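Long-range contacts in halogenase (Chondromyces crocatus, PDB 3E1T), which probably uses bound FAD to chlorinate an intermediate in the biosynthesis of the myxobacterial chondrochlorens: residues Thr54-Cys59 / Tyr102-Gln107; Val137-Glu142 / Phe293-Met298; Tyr195-Lys200 / Pro268-Thr273; Ala364-Asn369 / Ser378-Ile383. All blocks are in the same frame, centred on the assembly; numbering follows the deposited sequence.

Overall arrangement
None of the four contacts touches another. Contacts 1 and 4 are partly buried, while contacts 2 and 3 lie at the surface. Contacts 1 and 3 reach the same large mixed sheet, their centres about 27 Å apart. Contact 1 lays a helix against it through rings and a valine; contact 3 adds a short antiparallel strand through backbone hydrogen bonds. Contacts 2 and 3 stand on opposite sides of the centre of the chain, about 47 Å apart between centres. Contact 2 is mainly apolar and bridges two other sheets, mixed and parallel. Contact 4 is the most polar in its side chains: a lysine and an aspartate join the end of a long helix to a loop.

Contact 1: Thr54-Cys59 / Tyr102-Gln107; sequences TVHGIC and YGFAYQ
His56 turns CG anti to its carbonyl carbon (chi1 -63°), and Phe104 holds CG between its backbone N and carbonyl carbon (chi1 70°). These settings bring the two rings together as a T-shaped (edge-to-face) stack. The imidazole directs its edge at the face of Phe104, with the planes at 86°. His56 NE2 sits over the centre of the phenyl ring, and His56 CE1 comes to 3.2 Å from Phe104 CE2. Tyr102 CA lies over one face of the imidazole in a CH-pi contact, 4.2 Å from the His56 ring centroid. The ring of Tyr102 turns back to the helix, where its CD1 is 3.6 Å from His56 CB.

In this FAD-dependent halogenase the contact packs helix 52-61 on strand 105-106 and the loop that leads into it; the strand pairs with strand 75-82 of the large mixed sheet. The helix has a wider pi-type turn here, with Cys59 N hydrogen-bonded to Thr54 O at 2.8 Å. Val55 supplies the buried apolar part. Its CG1 is 3.7 Å from Tyr106 CE2, the two side chains crossing at about a right angle. Its CG2 touches Ala105 CB at 3.8 Å. Met68 of helix 65-69 packs on both Val55 and Tyr106.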
loop_
_atom_site.group_PDB
_atom_site.type_symbol
_atom_site.label_atom_id
_atom_site.label_comp_id
_atom_site.label_asym_id
_atom_site.label_seq_id
_atom_site.Cartn_x
_atom_site.Cartn_y
_atom_site.Cartn_z
ATOM N N THR A 54 -6.207 5.494 -8.483
ATOM C CA THR A 54 -4.880 5.610 -9.080
ATOM C C THR A 54 -4.958 5.534 -10.609
ATOM O O THR A 54 -4.370 6.359 -11.299
ATOM C CB THR A 54 -3.931 4.509 -8.550
ATOM O OG1 THR A 54 -4.079 4.390 -7.125
ATOM C CG2 THR A 54 -2.490 4.831 -8.883
ATOM N N VAL A 55 -5.679 4.542 -11.126
ATOM C CA VAL A 55 -5.801 4.341 -12.570
ATOM C C VAL A 55 -6.545 5.492 -13.273
ATOM O O VAL A 55 -6.074 6.003 -14.291
ATOM C CB VAL A 55 -6.451 2.973 -12.900
ATOM C CG1 VAL A 55 -6.922 2.923 -14.352
ATOM C CG2 VAL A 55 -5.477 1.826 -12.600
ATOM N N HIS A 56 -7.671 5.923 -12.716
ATOM C CA HIS A 56 -8.481 6.963 -13.356
ATOM C C HIS A 56 -8.273 8.364 -12.794
ATOM O O HIS A 56 -8.571 9.356 -13.464
ATOM C CB HIS A 56 -9.964 6.610 -13.290
ATOM C CG HIS A 56 -10.317 5.365 -14.035
ATOM N ND1 HIS A 56 -10.849 5.384 -15.305
ATOM C CD2 HIS A 56 -10.216 4.062 -13.687
ATOM C CE1 HIS A 56 -11.063 4.146 -15.707
ATOM N NE2 HIS A 56 -10.680 3.324 -14.747
ATOM N N GLY A 57 -7.780 8.440 -11.564
ATOM C CA GLY A 57 -7.489 9.724 -10.945
ATOM C C GLY A 57 -6.045 10.140 -11.162
ATOM O O GLY A 57 -5.774 11.053 -11.940
ATOM N N ILE A 58 -5.126 9.466 -10.475
ATOM C CA ILE A 58 -3.703 9.828 -10.483
ATOM C C ILE A 58 -3.084 9.732 -11.874
ATOM O O ILE A 58 -2.499 10.700 -12.357
ATOM C CB ILE A 58 -2.868 8.980 -9.469
ATOM C CG1 ILE A 58 -3.382 9.161 -8.036
ATOM C CG2 ILE A 58 -1.377 9.309 -9.552
ATOM C CD1 ILE A 58 -3.318 10.572 -7.486
ATOM N N CYS A 59 -3.213 8.565 -12.504
ATOM C CA CYS A 59 -2.603 8.320 -13.806
ATOM C C CYS A 59 -3.156 9.202 -14.928
ATOM O O CYS A 59 -2.486 9.407 -15.934
ATOM C CB CYS A 59 -2.689 6.841 -14.174
ATOM S SG CYS A 59 -1.697 5.809 -13.096
ATOM N N TYR A 102 -14.569 5.814 -12.965
ATOM C CA TYR A 102 -13.768 5.018 -12.016
ATOM C C TYR A 102 -14.207 3.554 -11.975
ATOM O O TYR A 102 -14.238 2.929 -10.908
ATOM C CB TYR A 102 -13.792 5.645 -10.608
ATOM C CG TYR A 102 -13.330 7.087 -10.575
ATOM C CD1 TYR A 102 -11.974 7.406 -10.420
ATOM C CD2 TYR A 102 -14.248 8.138 -10.697
ATOM C CE1 TYR A 102 -11.548 8.734 -10.395
ATOM C CE2 TYR A 102 -13.829 9.470 -10.671
ATOM C CZ TYR A 102 -12.479 9.756 -10.520
ATOM O OH TYR A 102 -12.065 11.067 -10.492
ATOM N N GLY A 103 -14.535 3.013 -13.144
ATOM C CA GLY A 103 -15.143 1.691 -13.238
ATOM C C GLY A 103 -14.222 0.503 -13.047
ATOM O O GLY A 103 -14.673 -0.575 -12.645
ATOM N N PHE A 104 -12.934 0.691 -13.330
ATOM C CA PHE A 104 -11.979 -0.415 -13.320
ATOM C C PHE A 104 -10.549 0.001 -12.950
ATOM O O PHE A 104 -10.240 1.178 -12.831
ATOM C CB PHE A 104 -11.963 -1.089 -14.699
ATOM C CG PHE A 104 -11.346 -0.239 -15.781
ATOM C CD1 PHE A 104 -10.000 -0.379 -16.115
ATOM C CD2 PHE A 104 -12.112 0.703 -16.466
ATOM C CE1 PHE A 104 -9.421 0.407 -17.112
ATOM C CE2 PHE A 104 -11.548 1.491 -17.472
ATOM C CZ PHE A 104 -10.194 1.346 -17.793
ATOM N N ALA A 105 -9.676 -0.990 -12.807
ATOM C CA ALA A 105 -8.253 -0.753 -12.626
ATOM C C ALA A 105 -7.460 -1.809 -13.393
ATOM O O ALA A 105 -8.006 -2.492 -14.258
ATOM C CB ALA A 105 -7.892 -0.767 -11.144
ATOM N N TYR A 106 -6.174 -1.932 -13.086
ATOM C CA TYR A 106 -5.331 -2.913 -13.750
ATOM C C TYR A 106 -4.606 -3.809 -12.764
ATOM O O TYR A 106 -4.444 -3.451 -11.591
ATOM C CB TYR A 106 -4.315 -2.215 -14.651
ATOM C CG TYR A 106 -4.898 -1.405 -15.800
ATOM C CD1 TYR A 106 -5.520 -2.031 -16.891
ATOM C CD2 TYR A 106 -4.789 -0.013 -15.816
ATOM C CE1 TYR A 106 -6.036 -1.280 -17.964
ATOM C CE2 TYR A 106 -5.295 0.745 -16.874
ATOM C CZ TYR A 106 -5.919 0.105 -17.943
ATOM O OH TYR A 106 -6.416 0.860 -18.987
ATOM N N GLN A 107 -4.183 -4.975 -13.249
ATOM C CA GLN A 107 -3.257 -5.847 -12.550
ATOM C C GLN A 107 -1.918 -5.682 -13.252
ATOM O O GLN A 107 -1.779 -6.044 -14.426
ATOM C CB GLN A 107 -3.690 -7.316 -12.642
ATOM C CG GLN A 107 -5.148 -7.604 -12.325
ATOM C CD GLN A 107 -5.455 -7.603 -10.836
ATOM O OE1 GLN A 107 -4.770 -6.948 -10.047
ATOM N NE2 GLN A 107 -6.507 -8.331 -10.445
#

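Contact 2: Val137-Glu142 / Phe293-Met298; sequences VLFEGE and FWKNGM
Phe139 and Lys295 reach toward each other from opposite directions. Lys295 CD is 3.6 Å from Phe139 CE1. The amino group follows the same ring, with Lys295 NZ 3.7 Å from Phe139 CE1. Met298 crosses the Phe139 side chain at about a right angle, and its sulfur makes an oblique Met-aromatic contact, SD lying 5.4 Å from the Phe139 ring centroid. The thioether ends tip to tip with Val137, where Met298 CE is 3.8 Å from Val137 CG2. Met298 can reach this far because CG is anti to its backbone N (chi1 -169°) and the chain beyond is extended. At the turn, Glu142 O approaches Asn296 CB at 3.6 Å. An alanine in place of Phe139 would probably open a gap beside Met298 SD and set the aliphatic part of Lys295 free to turn.

The backbone positions these groups. Lys295 N is hydrogen-bonded to Met298 O at 3.1 Å, which closes the loop on itself. Asn296 is tied to Ala144 by a backbone hydrogen bond, and Ala144 also packs on Val137, Phe139 and Met298. Strand 133-140 is outermost in an antiparallel meander with 143-150 and 156-161, and strand 298-300 is outermost in a five-stranded parallel sheet. A parallel sheet joined to such a meander is typical of the Rossmann-type FAD-binding domain of flavoprotein monooxygenases and halogenases.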
loop_
_atom_site.group_PDB
_atom_site.type_symbol
_atom_site.label_atom_id
_atom_site.label_comp_id
_atom_site.label_asym_id
_atom_site.label_seq_id
_atom_site.Cartn_x
_atom_site.Cartn_y
_atom_site.Cartn_z
ATOM N N VAL A 137 20.227 12.041 4.739
ATOM C CA VAL A 137 19.662 13.374 4.552
ATOM C C VAL A 137 20.453 14.349 5.442
ATOM O O VAL A 137 20.721 14.048 6.600
ATOM C CB VAL A 137 18.153 13.428 4.921
ATOM C CG1 VAL A 137 17.614 14.848 4.805
ATOM C CG2 VAL A 137 17.330 12.474 4.029
ATOM N N LEU A 138 20.795 15.521 4.902
ATOM C CA LEU A 138 21.632 16.491 5.616
ATOM C C LEU A 138 20.811 17.625 6.193
ATOM O O LEU A 138 19.899 18.130 5.546
ATOM C CB LEU A 138 22.735 17.044 4.702
ATOM C CG LEU A 138 23.592 16.005 3.969
ATOM C CD1 LEU A 138 24.524 16.666 2.952
ATOM C CD2 LEU A 138 24.373 15.136 4.937
ATOM N N PHE A 139 21.157 18.028 7.414
ATOM C CA PHE A 139 20.443 19.077 8.119
ATOM C C PHE A 139 21.311 20.288 8.451
ATOM O O PHE A 139 22.496 20.167 8.780
ATOM C CB PHE A 139 19.819 18.527 9.407
ATOM C CG PHE A 139 18.682 17.568 9.162
ATOM C CD1 PHE A 139 17.365 18.011 9.196
ATOM C CD2 PHE A 139 18.934 16.233 8.882
ATOM C CE1 PHE A 139 16.312 17.133 8.952
ATOM C CE2 PHE A 139 17.884 15.342 8.632
ATOM C CZ PHE A 139 16.576 15.796 8.667
ATOM N N GLU A 140 20.675 21.451 8.373
ATOM C CA GLU A 140 21.267 22.712 8.764
ATOM C C GLU A 140 20.104 23.601 9.195
ATOM O O GLU A 140 19.028 23.559 8.589
ATOM C CB GLU A 140 22.034 23.308 7.580
ATOM C CG GLU A 140 22.529 24.734 7.751
ATOM C CD GLU A 140 23.553 24.861 8.838
ATOM O OE1 GLU A 140 24.652 24.264 8.712
ATOM O OE2 GLU A 140 23.258 25.564 9.824
ATOM N N GLY A 141 20.314 24.368 10.261
ATOM C CA GLY A 141 19.291 25.267 10.788
ATOM C C GLY A 141 18.031 24.535 11.203
ATOM O O GLY A 141 16.929 25.089 11.120
ATOM N N GLU A 142 18.211 23.289 11.652
ATOM C CA GLU A 142 17.125 22.390 12.062
ATOM C C GLU A 142 16.193 22.065 10.900
ATOM O O GLU A 142 15.024 21.741 11.111
ATOM C CB GLU A 142 16.315 22.991 13.216
ATOM C CG GLU A 142 17.118 23.370 14.454
ATOM C CD GLU A 142 16.288 24.174 15.439
ATOM O OE1 GLU A 142 15.044 24.038 15.412
ATOM O OE2 GLU A 142 16.874 24.948 16.231
ATOM N N PHE A 293 4.919 12.499 9.707
ATOM C CA PHE A 293 5.136 12.380 8.251
ATOM C C PHE A 293 5.937 13.546 7.656
ATOM O O PHE A 293 6.285 13.518 6.473
ATOM C CB PHE A 293 3.812 12.244 7.480
ATOM C CG PHE A 293 3.000 11.013 7.834
ATOM C CD1 PHE A 293 3.602 9.868 8.355
ATOM C CD2 PHE A 293 1.628 10.992 7.597
ATOM C CE1 PHE A 293 2.839 8.729 8.667
ATOM C CE2 PHE A 293 0.865 9.863 7.917
ATOM C CZ PHE A 293 1.480 8.732 8.443
ATOM N N TRP A 294 6.226 14.564 8.470
ATOM C CA TRP A 294 7.096 15.672 8.037
ATOM C C TRP A 294 7.798 16.342 9.229
ATOM O O TRP A 294 7.372 16.198 10.382
ATOM C CB TRP A 294 6.292 16.707 7.250
ATOM C CG TRP A 294 5.405 17.535 8.107
ATOM C CD1 TRP A 294 4.228 17.150 8.680
ATOM C CD2 TRP A 294 5.616 18.900 8.497
ATOM N NE1 TRP A 294 3.692 18.191 9.400
ATOM C CE2 TRP A 294 4.523 19.278 9.303
ATOM C CE3 TRP A 294 6.616 19.845 8.229
ATOM C CZ2 TRP A 294 4.406 20.559 9.859
ATOM C CZ3 TRP A 294 6.494 21.122 8.777
ATOM C CH2 TRP A 294 5.402 21.461 9.586
ATOM N N LYS A 295 8.874 17.073 8.971
ATOM C CA LYS A 295 9.469 17.858 10.068
ATOM C C LYS A 295 9.707 19.331 9.720
ATOM O O LYS A 295 8.927 20.201 10.133
ATOM C CB LYS A 295 10.697 17.164 10.685
ATOM C CG LYS A 295 11.848 16.913 9.738
ATOM C CD LYS A 295 13.152 16.620 10.496
ATOM C CE LYS A 295 13.326 17.521 11.727
ATOM N NZ LYS A 295 14.739 17.596 12.221
ATOM N N ASN A 296 10.765 19.611 8.976
ATOM C CA ASN A 296 11.050 20.951 8.467
ATOM C C ASN A 296 11.927 20.711 7.265
ATOM O O ASN A 296 13.083 20.306 7.408
ATOM C CB ASN A 296 11.774 21.830 9.503
ATOM C CG ASN A 296 10.837 22.809 10.223
ATOM O OD1 ASN A 296 9.666 22.989 9.846
ATOM N ND2 ASN A 296 11.354 23.452 11.260
ATOM N N GLY A 297 11.341 20.889 6.084
ATOM C CA GLY A 297 12.015 20.608 4.826
ATOM C C GLY A 297 12.034 19.148 4.398
ATOM O O GLY A 297 12.581 18.828 3.350
ATOM N N MET A 298 11.463 18.252 5.201
ATOM C CA MET A 298 11.432 16.830 4.844
ATOM C C MET A 298 10.035 16.260 5.020
ATOM O O MET A 298 9.281 16.717 5.881
ATOM C CB MET A 298 12.450 16.026 5.660
ATOM C CG MET A 298 12.694 14.586 5.177
ATOM S SD MET A 298 14.005 13.860 6.143
ATOM C CE MET A 298 13.947 12.101 5.727
#

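Contact 3: Tyr195-Lys200 / Pro268-Thr273; sequences YFENGK and PATRVT
Arg271 lies against Phe196, its partner in an antiparallel non-hydrogen-bonded pair, with both side chains on one face of the sheet. Arg271 CB is 3.8 Å from Phe196 CE1. Arg271 CG then passes over the face of the ring, a CH-pi contact 3.5 Å from the centroid of the Phe196 ring. CD stays near the ring, 3.9 Å from Phe196 CZ. A bend at chi3 (94°) turns the chain to a water, which accepts from Arg271 NE at 3.0 Å. The same water accepts from Tyr195 N at 2.7 Å. At the tip, NH1 makes a long, weak ion pair with Glu249.

Backbone bonds fix this register. Glu197 and Thr270 form a hydrogen-bonded pair. Glu197 N donates to Thr270 O at 2.7 Å, almost straight at 173°, and Thr270 N returns a bond to Glu197 O. Val272 N donates to Tyr195 O. On the face of Glu197 and Thr270, Val272 CG2 meets Glu197 CG at 3.7 Å.

Strand 270-271 thus lines one edge of the end of strand 189-197, while strand 229-237 pairs along the other edge through Phe196 and Thr230. Helix 260-266 covers Phe196 with Leu266 and holds Lys200 through a salt bridge to Glu264.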
loop_
_atom_site.group_PDB
_atom_site.type_symbol
_atom_site.label_atom_id
_atom_site.label_comp_id
_atom_site.label_asym_id
_atom_site.label_seq_id
_atom_site.Cartn_x
_atom_site.Cartn_y
_atom_site.Cartn_z
ATOM N N TYR A 195 5.437 -16.942 -8.318
ATOM C CA TYR A 195 4.734 -16.744 -9.580
ATOM C C TYR A 195 4.524 -18.049 -10.316
ATOM O O TYR A 195 5.403 -18.914 -10.345
ATOM C CB TYR A 195 5.471 -15.741 -10.460
ATOM C CG TYR A 195 5.520 -14.368 -9.836
ATOM C CD1 TYR A 195 4.556 -13.421 -10.134
ATOM C CD2 TYR A 195 6.521 -14.030 -8.919
ATOM C CE1 TYR A 195 4.591 -12.160 -9.555
ATOM C CE2 TYR A 195 6.555 -12.771 -8.325
ATOM C CZ TYR A 195 5.592 -11.850 -8.649
ATOM O OH TYR A 195 5.623 -10.607 -8.083
ATOM N N PHE A 196 3.341 -18.185 -10.899
ATOM C CA PHE A 196 2.945 -19.439 -11.527
ATOM C C PHE A 196 2.526 -19.192 -12.976
ATOM O O PHE A 196 1.948 -18.152 -13.299
ATOM C CB PHE A 196 1.825 -20.099 -10.712
ATOM C CG PHE A 196 2.262 -20.569 -9.342
ATOM C CD1 PHE A 196 2.566 -21.908 -9.121
ATOM C CD2 PHE A 196 2.384 -19.668 -8.276
ATOM C CE1 PHE A 196 2.979 -22.352 -7.861
ATOM C CE2 PHE A 196 2.798 -20.096 -7.016
ATOM C CZ PHE A 196 3.096 -21.442 -6.806
ATOM N N GLU A 197 2.848 -20.145 -13.846
ATOM C CA GLU A 197 2.464 -20.078 -15.254
ATOM C C GLU A 197 1.360 -21.081 -15.551
ATOM O O GLU A 197 1.418 -22.214 -15.080
ATOM C CB GLU A 197 3.665 -20.364 -16.161
ATOM C CG GLU A 197 4.580 -19.170 -16.376
ATOM C CD GLU A 197 5.921 -19.559 -16.981
ATOM O OE1 GLU A 197 6.444 -20.645 -16.641
ATOM O OE2 GLU A 197 6.455 -18.776 -17.795
ATOM N N ASN A 198 0.363 -20.637 -16.321
ATOM C CA ASN A 198 -0.706 -21.494 -16.875
ATOM C C ASN A 198 -1.786 -21.903 -15.874
ATOM O O ASN A 198 -2.431 -22.952 -16.024
ATOM C CB ASN A 198 -0.127 -22.716 -17.611
ATOM C CG ASN A 198 0.822 -22.326 -18.729
ATOM O OD1 ASN A 198 1.961 -22.804 -18.788
ATOM N ND2 ASN A 198 0.365 -21.446 -19.617
ATOM N N GLY A 199 -1.989 -21.064 -14.861
ATOM C CA GLY A 199 -3.032 -21.298 -13.871
ATOM C C GLY A 199 -4.394 -20.860 -14.365
ATOM O O GLY A 199 -4.510 -20.064 -15.306
ATOM N N LYS A 200 -5.431 -21.364 -13.706
ATOM C CA LYS A 200 -6.796 -21.078 -14.109
ATOM C C LYS A 200 -7.183 -19.643 -13.794
ATOM O O LYS A 200 -6.445 -18.914 -13.119
ATOM C CB LYS A 200 -7.776 -22.045 -13.438
ATOM C CG LYS A 200 -7.458 -23.522 -13.671
ATOM C CD LYS A 200 -8.714 -24.374 -13.642
ATOM C CE LYS A 200 -9.337 -24.409 -12.257
ATOM N NZ LYS A 200 -10.715 -24.973 -12.289
ATOM N N PRO A 268 -3.254 -26.966 -12.965
ATOM C CA PRO A 268 -2.672 -26.952 -14.314
ATOM C C PRO A 268 -1.326 -26.236 -14.414
ATOM O O PRO A 268 -0.691 -26.271 -15.473
ATOM C CB PRO A 268 -3.713 -26.190 -15.154
ATOM C CG PRO A 268 -4.910 -26.059 -14.305
ATOM C CD PRO A 268 -4.430 -26.083 -12.891
ATOM N N ALA A 269 -0.889 -25.620 -13.316
ATOM C CA ALA A 269 0.191 -24.636 -13.373
ATOM C C ALA A 269 1.568 -25.169 -13.030
ATOM O O ALA A 269 1.723 -26.137 -12.279
ATOM C CB ALA A 269 -0.148 -23.407 -12.504
ATOM N N THR A 270 2.569 -24.528 -13.619
ATOM C CA THR A 270 3.956 -24.753 -13.255
ATOM C C THR A 270 4.513 -23.458 -12.674
ATOM O O THR A 270 4.209 -22.362 -13.155
ATOM C CB THR A 270 4.811 -25.239 -14.456
ATOM O OG1 THR A 270 6.180 -25.359 -14.053
ATOM C CG2 THR A 270 4.715 -24.279 -15.637
ATOM N N ARG A 271 5.308 -23.584 -11.623
ATOM C CA ARG A 271 5.904 -22.408 -11.032
ATOM C C ARG A 271 7.065 -21.930 -11.890
ATOM O O ARG A 271 7.820 -22.742 -12.441
ATOM C CB ARG A 271 6.385 -22.700 -9.619
ATOM C CG ARG A 271 6.135 -21.539 -8.696
ATOM C CD ARG A 271 6.947 -21.628 -7.448
ATOM N NE ARG A 271 8.180 -20.874 -7.610
ATOM C CZ ARG A 271 9.398 -21.386 -7.500
ATOM N NH1 ARG A 271 9.568 -22.667 -7.203
ATOM N NH2 ARG A 271 10.445 -20.598 -7.669
ATOM N N VAL A 272 7.193 -20.615 -12.015
ATOM C CA VAL A 272 8.351 -20.027 -12.684
ATOM C C VAL A 272 9.601 -20.317 -11.846
ATOM O O VAL A 272 9.591 -20.138 -10.625
ATOM C CB VAL A 272 8.175 -18.518 -12.909
ATOM C CG1 VAL A 272 9.329 -17.962 -13.734
ATOM C CG2 VAL A 272 6.861 -18.238 -13.606
ATOM N N THR A 273 10.656 -20.791 -12.507
ATOM C CA THR A 273 11.895 -21.186 -11.837
ATOM C C THR A 273 13.077 -20.295 -12.212
ATOM O O THR A 273 14.117 -20.337 -11.552
ATOM C CB THR A 273 12.275 -22.649 -12.148
ATOM O OG1 THR A 273 12.172 -22.881 -13.561
ATOM C CG2 THR A 273 11.366 -23.614 -11.406
HETATM O O HOH W 1 7.962 -17.986 -8.307
#

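Contact 4: Ala364-Asn369 / Ser378-Ile383; sequences AFYDMN and SARKII
Lys381 NZ is gripped by several backbone carbonyls. It donates to Tyr366 O at 3.1 Å, to Arg380 O at 3.1 Å and more weakly to Asn369 O at 3.3 Å. Its strongest partner is Trp377 O, so three N-H groups face four carbonyls. The lysine thus ties the C-terminal end of helix 340-368 to the loop after helix 375-378 in this FAD-dependent halogenase. The carbonyl end of the long helix probably favours a positive charge here. Arg380 O is met from above its carbonyl plane, 61° out of it. Bends at chi2 and chi4 fold the lysine chain back, and its CE lies 3.4 Å from Asp367 O. A leucine in place of Lys381 would probably leave the carbonyls of Trp377, Tyr366 and Arg380 without this shared donor and let the loop drift from the helix end.

Asp367 makes the second link. Its CG is anti to its backbone N (chi1 179°), which carries the carboxylate to the loop. Ile382 N donates to Asp367 OD1 at 2.6 Å, nearly straight at 166°, on the anti side of the oxygen and somewhat out of the carboxylate plane. Tyr366 and Arg380 lie side by side, with Arg380 CD 4.0 Å from Tyr366 CD2; Tyr366 OH bonds to Asp309 and Trp219, and Arg380 NH1 to Phe376 O. On the helix flank, Ile382 CD1 rests 3.8 Å from Ala364 CA.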
loop_
_atom_site.group_PDB
_atom_site.type_symbol
_atom_site.label_atom_id
_atom_site.label_comp_id
_atom_site.label_asym_id
_atom_site.label_seq_id
_atom_site.Cartn_x
_atom_site.Cartn_y
_atom_site.Cartn_z
ATOM N N ALA A 364 -11.897 -4.691 10.869
ATOM C CA ALA A 364 -13.254 -5.266 10.815
ATOM C C ALA A 364 -13.391 -6.389 9.767
ATOM O O ALA A 364 -14.095 -7.376 10.008
ATOM C CB ALA A 364 -14.324 -4.169 10.610
ATOM N N PHE A 365 -12.698 -6.255 8.628
ATOM C CA PHE A 365 -12.731 -7.273 7.576
ATOM C C PHE A 365 -12.051 -8.578 7.994
ATOM O O PHE A 365 -12.578 -9.667 7.729
ATOM C CB PHE A 365 -12.126 -6.755 6.263
ATOM C CG PHE A 365 -12.435 -7.623 5.077
ATOM C CD1 PHE A 365 -13.728 -7.673 4.550
ATOM C CD2 PHE A 365 -11.453 -8.400 4.491
ATOM C CE1 PHE A 365 -14.019 -8.479 3.455
ATOM C CE2 PHE A 365 -11.747 -9.199 3.391
ATOM C CZ PHE A 365 -13.034 -9.238 2.881
ATOM N N TYR A 366 -10.878 -8.474 8.621
ATOM C CA TYR A 366 -10.235 -9.634 9.239
ATOM C C TYR A 366 -11.142 -10.295 10.300
ATOM O O TYR A 366 -11.246 -11.519 10.354
ATOM C CB TYR A 366 -8.910 -9.230 9.879
ATOM C CG TYR A 366 -7.698 -9.384 8.983
ATOM C CD1 TYR A 366 -7.416 -8.457 7.990
ATOM C CD2 TYR A 366 -6.833 -10.469 9.135
ATOM C CE1 TYR A 366 -6.274 -8.604 7.160
ATOM C CE2 TYR A 366 -5.709 -10.614 8.337
ATOM C CZ TYR A 366 -5.435 -9.667 7.351
ATOM O OH TYR A 366 -4.330 -9.832 6.546
ATOM N N ASP A 367 -11.777 -9.466 11.129
ATOM C CA ASP A 367 -12.725 -9.904 12.169
ATOM C C ASP A 367 -13.915 -10.692 11.612
ATOM O O ASP A 367 -14.412 -11.583 12.274
ATOM C CB ASP A 367 -13.223 -8.706 12.992
ATOM C CG ASP A 367 -14.236 -9.103 14.091
ATOM O OD1 ASP A 367 -13.830 -9.322 15.257
ATOM O OD2 ASP A 367 -15.444 -9.190 13.782
ATOM N N MET A 368 -14.357 -10.378 10.401
ATOM C CA MET A 368 -15.555 -11.013 9.853
ATOM C C MET A 368 -15.345 -12.447 9.360
ATOM O O MET A 368 -16.317 -13.189 9.217
ATOM C CB MET A 368 -16.204 -10.154 8.762
ATOM C CG MET A 368 -15.554 -10.274 7.404
ATOM S SD MET A 368 -16.728 -10.704 6.099
ATOM C CE MET A 368 -17.607 -9.140 5.933
ATOM N N ASN A 369 -14.100 -12.849 9.094
ATOM C CA ASN A 369 -13.869 -14.246 8.734
ATOM C C ASN A 369 -14.152 -15.197 9.906
ATOM O O ASN A 369 -13.583 -15.064 10.989
ATOM C CB ASN A 369 -12.466 -14.477 8.180
ATOM C CG ASN A 369 -12.330 -15.820 7.499
ATOM O OD1 ASN A 369 -13.002 -16.094 6.514
ATOM N ND2 ASN A 369 -11.456 -16.665 8.022
ATOM N N SER A 378 -8.633 -16.582 14.931
ATOM C CA SER A 378 -9.082 -16.317 16.309
ATOM C C SER A 378 -8.297 -15.177 16.978
ATOM O O SER A 378 -8.836 -14.458 17.811
ATOM C CB SER A 378 -9.005 -17.577 17.170
ATOM O OG SER A 378 -7.646 -17.915 17.428
ATOM N N ALA A 379 -7.032 -15.016 16.599
ATOM C CA ALA A 379 -6.196 -13.932 17.127
ATOM C C ALA A 379 -6.350 -12.605 16.365
ATOM O O ALA A 379 -5.752 -11.592 16.749
ATOM C CB ALA A 379 -4.737 -14.362 17.143
ATOM N N ARG A 380 -7.111 -12.617 15.276
ATOM C CA ARG A 380 -7.362 -11.407 14.495
ATOM C C ARG A 380 -8.838 -11.013 14.534
ATOM O O ARG A 380 -9.538 -10.970 13.512
ATOM C CB ARG A 380 -6.802 -11.552 13.082
ATOM C CG ARG A 380 -5.268 -11.482 13.083
ATOM C CD ARG A 380 -4.655 -12.295 11.965
ATOM N NE ARG A 380 -3.184 -12.305 12.022
ATOM C CZ ARG A 380 -2.453 -13.078 12.818
ATOM N NH1 ARG A 380 -3.038 -13.932 13.649
ATOM N NH2 ARG A 380 -1.125 -13.012 12.782
ATOM N N LYS A 381 -9.282 -10.710 15.753
ATOM C CA LYS A 381 -10.663 -10.333 16.037
ATOM C C LYS A 381 -10.710 -8.975 16.719
ATOM O O LYS A 381 -9.764 -8.583 17.396
ATOM C CB LYS A 381 -11.350 -11.407 16.903
ATOM C CG LYS A 381 -11.594 -12.749 16.180
ATOM C CD LYS A 381 -12.572 -12.635 14.996
ATOM C CE LYS A 381 -12.401 -13.751 13.942
ATOM N NZ LYS A 381 -11.368 -13.441 12.842
ATOM N N ILE A 382 -11.809 -8.256 16.522
ATOM C CA ILE A 382 -12.007 -6.966 17.178
ATOM C C ILE A 382 -12.070 -7.173 18.683
ATOM O O ILE A 382 -12.759 -8.068 19.160
ATOM C CB ILE A 382 -13.258 -6.239 16.642
ATOM C CG1 ILE A 382 -12.938 -5.598 15.280
ATOM C CG2 ILE A 382 -13.770 -5.197 17.644
ATOM C CD1 ILE A 382 -14.160 -5.099 14.519
ATOM N N ILE A 383 -11.306 -6.372 19.417
ATOM C CA ILE A 383 -11.272 -6.461 20.870
ATOM C C ILE A 383 -12.269 -5.456 21.421
ATOM O O ILE A 383 -12.042 -4.240 21.396
ATOM C CB ILE A 383 -9.834 -6.288 21.436
ATOM C CG1 ILE A 383 -9.050 -7.589 21.215
ATOM C CG2 ILE A 383 -9.857 -5.952 22.928
ATOM C CD1 ILE A 383 -7.552 -7.458 21.308
#